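Local structure of niemann-Pick type C2 protein (Camponotus japonicus, 3WEB) at residues A[38-43]-A[123-128]; A[68-73]-A[93-98]. The protein binds oleic acid inside an immunoglobulin-like beta-sandwich and probably carries such lipids in the chemical communication of worker ants. One frame throughout, in Å; residues are numbered along the deposited sequence.

Contact 1: A[38-43]-A[123-128]; sequences VSMKFT and TCVKFP. With OLA (oleic acid), chain B.
Met40 and Thr123 meet tip to tip across the interior of the sandwich, and every touch between 38-43 and 123-128 is van der Waals. With CG anti to the backbone N (chi1 168°) and the next torsion also extended, the chain of Met40 reaches across before chi3 bends it; that bend brings CE of Met40 to 3.7 Å from OG1 of Thr123. The sulfur SD of Met40 also lies 4.1 Å from CG2 of Val125. Beside this pair, CG2 of Thr123 packs against Phe42, 3.7 Å from its CB, the two side chains crossing at about a right angle. With an alanine at Met40 the thioether arm is gone, which would probably leave a gap between the sheets in front of Thr123 OG1 and the Val125 methyl.

Farther along, both segments reach the oleic acid at the bend of its chain: CG2 of Val38 is 3.7 Å from C9, and the ring of Phe127 presents its edge, CZ to C11, at 3.7 Å.

The strands belong to opposing sheets, and the axes of 38-43 and 123-128 approach to 9.4 Å. Strand 107-116 flanks the contact, with Trp112 and Phe114 against Met40, while the Cys124-Cys6 disulfide ties 123-128 to the N-terminal part of the chain.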
ATOM      1  N   VAL A  38      -6.353   6.109   1.312  1.00 16.32           N
ATOM      2  CA  VAL A  38      -5.540   5.416   0.307  1.00 15.61           C
ATOM      3  C   VAL A  38      -6.418   4.397  -0.396  1.00 14.81           C
ATOM      4  O   VAL A  38      -7.175   3.680   0.259  1.00 14.05           O
ATOM      5  CB  VAL A  38      -4.325   4.698   0.932  1.00 15.28           C
ATOM      6  CG1 VAL A  38      -3.517   3.953  -0.132  1.00 15.45           C
ATOM      7  CG2 VAL A  38      -3.439   5.683   1.680  1.00 15.53           C
ATOM      8  N   SER A  39      -6.331   4.360  -1.723  1.00 14.18           N
ATOM      9  CA  SER A  39      -7.024   3.362  -2.532  1.00 14.80           C
ATOM     10  C   SER A  39      -6.029   2.651  -3.447  1.00 13.65           C
ATOM     11  O   SER A  39      -5.122   3.282  -3.989  1.00 13.81           O
ATOM     12  CB  SER A  39      -8.114   4.024  -3.393  1.00 15.39           C
ATOM     13  OG  SER A  39      -8.647   3.103  -4.337  1.00 18.91           O
ATOM     14  N   MET A  40      -6.198   1.340  -3.615  1.00 12.97           N
ATOM     15  CA  MET A  40      -5.442   0.596  -4.629  1.00 12.47           C
ATOM     16  C   MET A  40      -6.368  -0.306  -5.425  1.00 11.87           C
ATOM     17  O   MET A  40      -7.097  -1.100  -4.836  1.00 12.07           O
ATOM     18  CB  MET A  40      -4.335  -0.254  -3.991  1.00 12.52           C
ATOM     19  CG  MET A  40      -3.723  -1.264  -4.959  1.00 12.72           C
ATOM     20  SD  MET A  40      -2.218  -2.085  -4.378  1.00 13.19           S
ATOM     21  CE  MET A  40      -2.891  -3.129  -3.095  1.00 12.55           C
ATOM     22  N   LYS A  41      -6.336  -0.168  -6.752  1.00 11.92           N
ATOM     23  CA  LYS A  41      -7.012  -1.109  -7.652  1.00 11.68           C
ATOM     24  C   LYS A  41      -6.011  -2.157  -8.096  1.00 11.37           C
ATOM     25  O   LYS A  41      -4.954  -1.826  -8.642  1.00 10.95           O
ATOM     26  CB  LYS A  41      -7.584  -0.397  -8.875  1.00 12.25           C
ATOM     27  CG  LYS A  41      -8.578   0.701  -8.536  1.00 13.50           C
ATOM     28  CD  LYS A  41      -8.998   1.430  -9.799  1.00 14.18           C
ATOM     29  CE  LYS A  41      -9.759   2.700  -9.465  1.00 16.24           C
ATOM     30  NZ  LYS A  41     -10.206   3.378 -10.714  1.00 17.54           N
ATOM     31  N   PHE A  42      -6.338  -3.416  -7.829  1.00 10.56           N
ATOM     32  CA  PHE A  42      -5.411  -4.502  -8.115  1.00 10.55           C
ATOM     33  C   PHE A  42      -6.114  -5.777  -8.571  1.00 10.56           C
ATOM     34  O   PHE A  42      -7.312  -5.965  -8.340  1.00 10.35           O
ATOM     35  CB  PHE A  42      -4.480  -4.758  -6.916  1.00 10.59           C
ATOM     36  CG  PHE A  42      -5.148  -5.416  -5.736  1.00 10.75           C
ATOM     37  CD1 PHE A  42      -6.004  -4.694  -4.898  1.00 10.74           C
ATOM     38  CD2 PHE A  42      -4.899  -6.755  -5.445  1.00 10.58           C
ATOM     39  CE1 PHE A  42      -6.609  -5.296  -3.802  1.00 11.00           C
ATOM     40  CE2 PHE A  42      -5.495  -7.361  -4.344  1.00 10.90           C
ATOM     41  CZ  PHE A  42      -6.358  -6.637  -3.530  1.00 10.65           C
ATOM     42  N   THR A  43      -5.339  -6.642  -9.208  1.00 10.65           N
ATOM     43  CA  THR A  43      -5.838  -7.883  -9.774  1.00 11.39           C
ATOM     44  C   THR A  43      -4.878  -9.039  -9.472  1.00 11.56           C
ATOM     45  O   THR A  43      -3.743  -9.036  -9.961  1.00 11.54           O
ATOM     46  CB  THR A  43      -5.980  -7.780 -11.310  1.00 11.89           C
ATOM     47  OG1 THR A  43      -6.732  -6.611 -11.662  1.00 12.07           O
ATOM     48  CG2 THR A  43      -6.681  -9.007 -11.865  1.00 11.91           C
ATOM     49  N   THR A 123       0.970  -7.736  -4.939  1.00 11.89           N
ATOM     50  CA  THR A 123       1.350  -6.386  -5.364  1.00 12.02           C
ATOM     51  C   THR A 123       2.587  -5.913  -4.628  1.00 12.46           C
ATOM     52  O   THR A 123       2.816  -6.304  -3.482  1.00 12.35           O
ATOM     53  CB  THR A 123       0.236  -5.365  -5.065  1.00 11.78           C
ATOM     54  OG1 THR A 123      -0.040  -5.363  -3.661  1.00 11.86           O
ATOM     55  CG2 THR A 123      -1.030  -5.707  -5.828  1.00 11.71           C
ATOM     56  N   CYS A 124       3.358  -5.048  -5.286  1.00 12.91           N
ATOM     57  CA  CYS A 124       4.450  -4.321  -4.642  1.00 13.91           C
ATOM     58  C   CYS A 124       4.486  -2.934  -5.253  1.00 13.73           C
ATOM     59  O   CYS A 124       4.756  -2.790  -6.449  1.00 13.56           O
ATOM     60  CB  CYS A 124       5.784  -5.026  -4.873  1.00 14.73           C
ATOM     61  SG  CYS A 124       7.140  -4.419  -3.842  1.00 16.55           S
ATOM     62  N   VAL A 125       4.212  -1.933  -4.420  1.00 13.56           N
ATOM     63  CA  VAL A 125       4.138  -0.529  -4.835  1.00 13.90           C
ATOM     64  C   VAL A 125       5.278   0.219  -4.168  1.00 13.96           C
ATOM     65  O   VAL A 125       5.510   0.049  -2.974  1.00 13.60           O
ATOM     66  CB  VAL A 125       2.804   0.109  -4.389  1.00 14.34           C
ATOM     67  CG1 VAL A 125       2.733   1.573  -4.810  1.00 14.82           C
ATOM     68  CG2 VAL A 125       1.612  -0.678  -4.942  1.00 15.19           C
ATOM     69  N   LYS A 126       5.991   1.035  -4.943  1.00 14.26           N
ATOM     70  CA  LYS A 126       7.087   1.838  -4.417  1.00 14.97           C
ATOM     71  C   LYS A 126       6.915   3.288  -4.861  1.00 14.37           C
ATOM     72  O   LYS A 126       6.707   3.563  -6.043  1.00 13.82           O
ATOM     73  CB  LYS A 126       8.423   1.288  -4.912  1.00 16.99           C
ATOM     74  CG  LYS A 126       9.647   2.015  -4.395  1.00 19.00           C
ATOM     75  CD  LYS A 126      10.873   1.481  -5.113  1.00 21.08           C
ATOM     76  CE  LYS A 126      12.151   1.739  -4.342  1.00 22.94           C
ATOM     77  NZ  LYS A 126      13.307   1.341  -5.192  1.00 24.90           N
ATOM     78  N   PHE A 127       6.976   4.212  -3.914  1.00 13.58           N
ATOM     79  CA  PHE A 127       6.838   5.628  -4.264  1.00 13.29           C
ATOM     80  C   PHE A 127       7.576   6.530  -3.280  1.00 13.17           C
ATOM     81  O   PHE A 127       7.792   6.140  -2.120  1.00 13.49           O
ATOM     82  CB  PHE A 127       5.355   6.016  -4.371  1.00 13.15           C
ATOM     83  CG  PHE A 127       4.603   5.925  -3.077  1.00 13.28           C
ATOM     84  CD1 PHE A 127       4.098   4.708  -2.632  1.00 13.29           C
ATOM     85  CD2 PHE A 127       4.380   7.065  -2.316  1.00 13.30           C
ATOM     86  CE1 PHE A 127       3.392   4.636  -1.440  1.00 13.35           C
ATOM     87  CE2 PHE A 127       3.684   7.002  -1.126  1.00 13.61           C
ATOM     88  CZ  PHE A 127       3.190   5.782  -0.687  1.00 13.61           C
ATOM     89  N   PRO A 128       7.993   7.726  -3.739  1.00 13.38           N
ATOM     90  CA  PRO A 128       8.615   8.675  -2.816  1.00 13.56           C
ATOM     91  C   PRO A 128       7.563   9.484  -2.051  1.00 14.08           C
ATOM     92  O   PRO A 128       6.577   9.956  -2.643  1.00 14.31           O
ATOM     93  CB  PRO A 128       9.419   9.583  -3.742  1.00 13.11           C
ATOM     94  CG  PRO A 128       8.644   9.581  -5.028  1.00 13.18           C
ATOM     95  CD  PRO A 128       7.937   8.253  -5.117  1.00 13.11           C
TER
HETATM   96  C1  OLA B 201      -2.681   0.100   8.903  1.00 39.15           C
HETATM   97  O1  OLA B 201      -2.921  -1.099   8.628  1.00 37.00           O
HETATM   98  O2  OLA B 201      -2.027   0.448   9.913  1.00 39.46           O
HETATM   99  C2  OLA B 201      -3.212   1.178   7.983  1.00 39.08           C
HETATM  100  C3  OLA B 201      -2.064   1.936   7.322  1.00 38.86           C
HETATM  101  C4  OLA B 201      -2.273   2.056   5.817  1.00 39.21           C
HETATM  102  C5  OLA B 201      -1.228   1.268   5.040  1.00 38.35           C
HETATM  103  C6  OLA B 201      -1.051   1.806   3.626  1.00 38.79           C
HETATM  104  C7  OLA B 201       0.333   2.426   3.477  1.00 38.03           C
HETATM  105  C8  OLA B 201       0.627   2.903   2.055  1.00 38.75           C
HETATM  106  C9  OLA B 201       0.002   4.260   1.797  1.00 38.03           C
HETATM  107  C10 OLA B 201       0.581   5.426   2.103  1.00 38.45           C
HETATM  108  C11 OLA B 201       1.944   5.538   2.747  1.00 39.52           C
HETATM  109  C12 OLA B 201       1.962   6.724   3.701  1.00 40.99           C
HETATM  110  C13 OLA B 201       2.668   6.368   5.004  1.00 42.39           C
HETATM  111  C14 OLA B 201       2.412   7.440   6.056  1.00 43.69           C
HETATM  112  C15 OLA B 201       3.515   7.459   7.106  1.00 44.73           C
HETATM  113  C16 OLA B 201       3.003   6.930   8.442  1.00 45.74           C
HETATM  114  C17 OLA B 201       2.864   8.058   9.458  1.00 46.46           C
HETATM  115  C18 OLA B 201       3.139   7.569  10.864  1.00 47.76           C

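Contact 2: A[68-73]-A[93-98]; sequences LKKPEI and YKVTFF. With OLA (oleic acid), chain B.
The ring of Tyr93 is met obliquely by Ile73, whose side chain crosses it at about a right angle. CG2 of Ile73 comes to 3.3 Å from CD1 of Tyr93, a tight approach, and CD1 of Ile73 lies 3.5 Å from CE1 of Tyr93. In the plane of the ring, at its edge, sits water 1, which accepts a hydrogen bond from the Tyr93 hydroxyl and donates one to the Lys70 carbonyl oxygen. Phe97 turns its ring to the lipid instead: CD2 lies 3.5 Å from C4 of the oleic acid, approached obliquely, while CE1 and CZ touch the far limb of the same chain around C12 and C14. CG of Phe97 sits between the backbone N and the carbonyl carbon (chi1 58°), which carries the ring into the fold of the ligand. Val95 adds both methyls to the wall near C2 and C4.

The carboxylate is held by the loop backbone. Lys69 N donates to O2 of the oleic acid at 2.8 Å, with an N-H...O angle of 160°. Lys70 N donates to O1 of the oleic acid at 2.9 Å and 159°. The Lys70 side chain passes back toward the strand, where weak bonds from NZ to waters 2 and 3 lead on to Thr96 N and O; Asp76 is a long, weak ion partner of the same amine.

Two consecutive amides thus grip both oxygens of the acid while valine and phenylalanine line the start of its tail. This is a pocket for an amphipathic ligand, and two N-H donors, one for each oxygen, are likely to suit a charged carboxylate, with the lysine amines standing farther off.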
ATOM      1  N   LEU A  68       2.142  -2.625  10.497  1.00 29.27           N
ATOM      2  CA  LEU A  68       0.815  -2.134  10.147  1.00 27.55           C
ATOM      3  C   LEU A  68      -0.186  -2.554  11.216  1.00 27.07           C
ATOM      4  O   LEU A  68      -0.019  -3.593  11.859  1.00 27.39           O
ATOM      5  CB  LEU A  68       0.388  -2.646   8.766  1.00 27.32           C
ATOM      6  CG  LEU A  68       1.242  -2.217   7.564  1.00 26.11           C
ATOM      7  CD1 LEU A  68       0.929  -3.066   6.343  1.00 27.00           C
ATOM      8  CD2 LEU A  68       1.063  -0.739   7.247  1.00 26.37           C
ATOM      9  N   LYS A  69      -1.219  -1.739  11.405  1.00 26.95           N
ATOM     10  CA  LYS A  69      -2.252  -2.012  12.405  1.00 26.52           C
ATOM     11  C   LYS A  69      -3.237  -3.085  11.946  1.00 25.43           C
ATOM     12  O   LYS A  69      -3.720  -3.877  12.756  1.00 25.74           O
ATOM     13  CB  LYS A  69      -3.009  -0.733  12.771  1.00 28.50           C
ATOM     14  CG  LYS A  69      -2.204   0.259  13.599  1.00 30.47           C
ATOM     15  CD  LYS A  69      -3.010   1.526  13.858  1.00 32.62           C
ATOM     16  CE  LYS A  69      -2.142   2.669  14.368  1.00 33.96           C
ATOM     17  NZ  LYS A  69      -1.608   2.425  15.738  1.00 34.45           N
ATOM     18  N   LYS A  70      -3.541  -3.103  10.651  1.00 24.63           N
ATOM     19  CA  LYS A  70      -4.502  -4.065  10.104  1.00 23.63           C
ATOM     20  C   LYS A  70      -3.969  -4.773   8.850  1.00 21.34           C
ATOM     21  O   LYS A  70      -4.524  -4.587   7.763  1.00 20.42           O
ATOM     22  CB  LYS A  70      -5.834  -3.369   9.791  1.00 25.38           C
ATOM     23  CG  LYS A  70      -6.455  -2.625  10.969  1.00 26.91           C
ATOM     24  CD  LYS A  70      -7.640  -1.765  10.560  1.00 28.77           C
ATOM     25  CE  LYS A  70      -7.210  -0.519   9.799  1.00 29.62           C
ATOM     26  NZ  LYS A  70      -8.350   0.395   9.511  1.00 31.37           N
ATOM     27  N   PRO A  71      -2.906  -5.598   8.996  1.00 19.60           N
ATOM     28  CA  PRO A  71      -2.271  -6.225   7.825  1.00 18.91           C
ATOM     29  C   PRO A  71      -3.104  -7.311   7.153  1.00 18.56           C
ATOM     30  O   PRO A  71      -2.894  -7.596   5.978  1.00 17.82           O
ATOM     31  CB  PRO A  71      -0.983  -6.834   8.397  1.00 18.53           C
ATOM     32  CG  PRO A  71      -1.270  -7.051   9.840  1.00 18.68           C
ATOM     33  CD  PRO A  71      -2.231  -5.974  10.256  1.00 18.95           C
ATOM     34  N   GLU A  72      -4.032  -7.921   7.889  1.00 18.87           N
ATOM     35  CA  GLU A  72      -4.914  -8.914   7.291  1.00 19.05           C
ATOM     36  C   GLU A  72      -6.097  -8.195   6.649  1.00 18.63           C
ATOM     37  O   GLU A  72      -7.167  -8.031   7.244  1.00 18.58           O
ATOM     38  CB  GLU A  72      -5.341  -9.986   8.298  1.00 19.84           C
ATOM     39  CG  GLU A  72      -4.202 -10.917   8.689  1.00 22.03           C
ATOM     40  CD  GLU A  72      -4.694 -12.221   9.280  1.00 22.70           C
ATOM     41  OE1 GLU A  72      -4.900 -13.181   8.511  1.00 23.06           O
ATOM     42  OE2 GLU A  72      -4.864 -12.287  10.515  1.00 23.90           O
ATOM     43  N   ILE A  73      -5.854  -7.766   5.415  1.00 18.51           N
ATOM     44  CA  ILE A  73      -6.762  -6.937   4.626  1.00 19.67           C
ATOM     45  C   ILE A  73      -8.169  -7.508   4.501  1.00 19.07           C
ATOM     46  O   ILE A  73      -9.152  -6.767   4.576  1.00 18.68           O
ATOM     47  CB  ILE A  73      -6.172  -6.721   3.209  1.00 20.65           C
ATOM     48  CG1 ILE A  73      -4.759  -6.113   3.283  1.00 21.70           C
ATOM     49  CG2 ILE A  73      -7.131  -5.936   2.319  1.00 22.69           C
ATOM     50  CD1 ILE A  73      -4.631  -4.870   4.133  1.00 21.73           C
ATOM     51  N   TYR A  93      -8.917  -1.956  -2.797  1.00 13.30           N
ATOM     52  CA  TYR A  93      -8.650  -1.806  -1.376  1.00 13.62           C
ATOM     53  C   TYR A  93      -8.759  -0.345  -0.952  1.00 14.04           C
ATOM     54  O   TYR A  93      -8.326   0.554  -1.682  1.00 13.36           O
ATOM     55  CB  TYR A  93      -7.250  -2.307  -1.085  1.00 13.37           C
ATOM     56  CG  TYR A  93      -6.738  -2.011   0.309  1.00 13.86           C
ATOM     57  CD1 TYR A  93      -7.186  -2.746   1.397  1.00 14.03           C
ATOM     58  CD2 TYR A  93      -5.788  -1.016   0.526  1.00 14.18           C
ATOM     59  CE1 TYR A  93      -6.706  -2.498   2.675  1.00 14.52           C
ATOM     60  CE2 TYR A  93      -5.299  -0.766   1.802  1.00 14.81           C
ATOM     61  CZ  TYR A  93      -5.766  -1.506   2.868  1.00 14.52           C
ATOM     62  OH  TYR A  93      -5.267  -1.272   4.129  1.00 15.18           O
ATOM     63  N   LYS A  94      -9.354  -0.133   0.221  1.00 15.35           N
ATOM     64  CA  LYS A  94      -9.478   1.190   0.837  1.00 17.26           C
ATOM     65  C   LYS A  94      -9.000   1.193   2.289  1.00 17.48           C
ATOM     66  O   LYS A  94      -9.269   0.262   3.052  1.00 17.88           O
ATOM     67  CB  LYS A  94     -10.926   1.684   0.759  1.00 18.16           C
ATOM     68  CG  LYS A  94     -11.409   1.961  -0.663  1.00 19.88           C
ATOM     69  CD  LYS A  94     -12.750   2.682  -0.706  1.00 22.32           C
ATOM     70  CE  LYS A  94     -13.881   1.773  -1.183  1.00 23.64           C
ATOM     71  NZ  LYS A  94     -14.234   0.679  -0.229  1.00 25.86           N
ATOM     72  N   VAL A  95      -8.291   2.252   2.670  1.00 17.48           N
ATOM     73  CA  VAL A  95      -7.855   2.425   4.059  1.00 18.03           C
ATOM     74  C   VAL A  95      -7.737   3.910   4.406  1.00 18.74           C
ATOM     75  O   VAL A  95      -7.326   4.732   3.575  1.00 18.87           O
ATOM     76  CB  VAL A  95      -6.551   1.631   4.377  1.00 17.72           C
ATOM     77  CG1 VAL A  95      -5.341   2.176   3.627  1.00 17.24           C
ATOM     78  CG2 VAL A  95      -6.275   1.576   5.875  1.00 17.98           C
ATOM     79  N   THR A  96      -8.132   4.234   5.634  1.00 20.34           N
ATOM     80  CA  THR A  96      -7.968   5.567   6.190  1.00 21.31           C
ATOM     81  C   THR A  96      -7.101   5.435   7.431  1.00 22.23           C
ATOM     82  O   THR A  96      -7.337   4.564   8.272  1.00 21.87           O
ATOM     83  CB  THR A  96      -9.325   6.196   6.558  1.00 21.72           C
ATOM     84  OG1 THR A  96     -10.096   6.389   5.367  1.00 22.17           O
ATOM     85  CG2 THR A  96      -9.143   7.554   7.255  1.00 21.89           C
ATOM     86  N   PHE A  97      -6.076   6.275   7.525  1.00 22.95           N
ATOM     87  CA  PHE A  97      -5.295   6.366   8.750  1.00 24.57           C
ATOM     88  C   PHE A  97      -5.021   7.819   9.082  1.00 25.61           C
ATOM     89  O   PHE A  97      -4.993   8.675   8.195  1.00 24.85           O
ATOM     90  CB  PHE A  97      -3.991   5.563   8.656  1.00 25.16           C
ATOM     91  CG  PHE A  97      -3.087   5.978   7.525  1.00 25.86           C
ATOM     92  CD1 PHE A  97      -2.105   6.950   7.715  1.00 26.17           C
ATOM     93  CD2 PHE A  97      -3.198   5.379   6.273  1.00 26.36           C
ATOM     94  CE1 PHE A  97      -1.264   7.325   6.675  1.00 26.66           C
ATOM     95  CE2 PHE A  97      -2.357   5.748   5.234  1.00 26.16           C
ATOM     96  CZ  PHE A  97      -1.389   6.722   5.433  1.00 26.42           C
ATOM     97  N   PHE A  98      -4.829   8.086  10.367  1.00 27.37           N
ATOM     98  CA  PHE A  98      -4.547   9.425  10.833  1.00 29.44           C
ATOM     99  C   PHE A  98      -3.060   9.545  11.114  1.00 30.73           C
ATOM    100  O   PHE A  98      -2.479   8.706  11.807  1.00 31.72           O
ATOM    101  CB  PHE A  98      -5.367   9.731  12.090  1.00 29.94           C
ATOM    102  CG  PHE A  98      -5.316  11.172  12.513  1.00 31.17           C
ATOM    103  CD1 PHE A  98      -6.122  12.123  11.895  1.00 30.99           C
ATOM    104  CD2 PHE A  98      -4.467  11.579  13.539  1.00 31.36           C
ATOM    105  CE1 PHE A  98      -6.075  13.454  12.285  1.00 32.28           C
ATOM    106  CE2 PHE A  98      -4.417  12.907  13.933  1.00 31.75           C
ATOM    107  CZ  PHE A  98      -5.225  13.844  13.307  1.00 31.41           C
TER
HETATM  108  C1  OLA B 201      -2.681   0.100   8.903  1.00 39.15           C
HETATM  109  O1  OLA B 201      -2.921  -1.099   8.628  1.00 37.00           O
HETATM  110  O2  OLA B 201      -2.027   0.448   9.913  1.00 39.46           O
HETATM  111  C2  OLA B 201      -3.212   1.178   7.983  1.00 39.08           C
HETATM  112  C3  OLA B 201      -2.064   1.936   7.322  1.00 38.86           C
HETATM  113  C4  OLA B 201      -2.273   2.056   5.817  1.00 39.21           C
HETATM  114  C5  OLA B 201      -1.228   1.268   5.040  1.00 38.35           C
HETATM  115  C6  OLA B 201      -1.051   1.806   3.626  1.00 38.79           C
HETATM  116  C7  OLA B 201       0.333   2.426   3.477  1.00 38.03           C
HETATM  117  C8  OLA B 201       0.627   2.903   2.055  1.00 38.75           C
HETATM  118  C9  OLA B 201       0.002   4.260   1.797  1.00 38.03           C
HETATM  119  C10 OLA B 201       0.581   5.426   2.103  1.00 38.45           C
HETATM  120  C11 OLA B 201       1.944   5.538   2.747  1.00 39.52           C
HETATM  121  C12 OLA B 201       1.962   6.724   3.701  1.00 40.99           C
HETATM  122  C13 OLA B 201       2.668   6.368   5.004  1.00 42.39           C
HETATM  123  C14 OLA B 201       2.412   7.440   6.056  1.00 43.69           C
HETATM  124  C15 OLA B 201       3.515   7.459   7.106  1.00 44.73           C
HETATM  125  C16 OLA B 201       3.003   6.930   8.442  1.00 45.74           C
HETATM  126  C17 OLA B 201       2.864   8.058   9.458  1.00 46.46           C
HETATM  127  C18 OLA B 201       3.139   7.569  10.864  1.00 47.76           C
HETATM  128  O   HOH W   1      -6.375  -2.989   6.127  1.00 17.97           O
HETATM  129  O   HOH W   2      -9.726   2.296   7.271  1.00 23.00           O
HETATM  130  O   HOH W   3      -5.917   2.461   9.643  1.00 40.82           O

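Starting at the N terminus, the chain enters contact 1 through 38-43, on strand 34-44. It then runs through strands 51-59 and 62-66 into the loop at 68-73, and returns along 93-98 on strand 91-99, closing contact 2. Only after strand 107-116 does 123-128 close contact 1, so contact 2 is nested inside the larger loop. Strands 34-44 and 91-99 are antiparallel neighbours in one sheet, with probable hydrogen bonds Val38 N to Val95 O and Met40 O to Tyr93 N. Contact 1 joins that sheet to the opposing one, and contact 2 joins it to the loop; the oleic acid touches both.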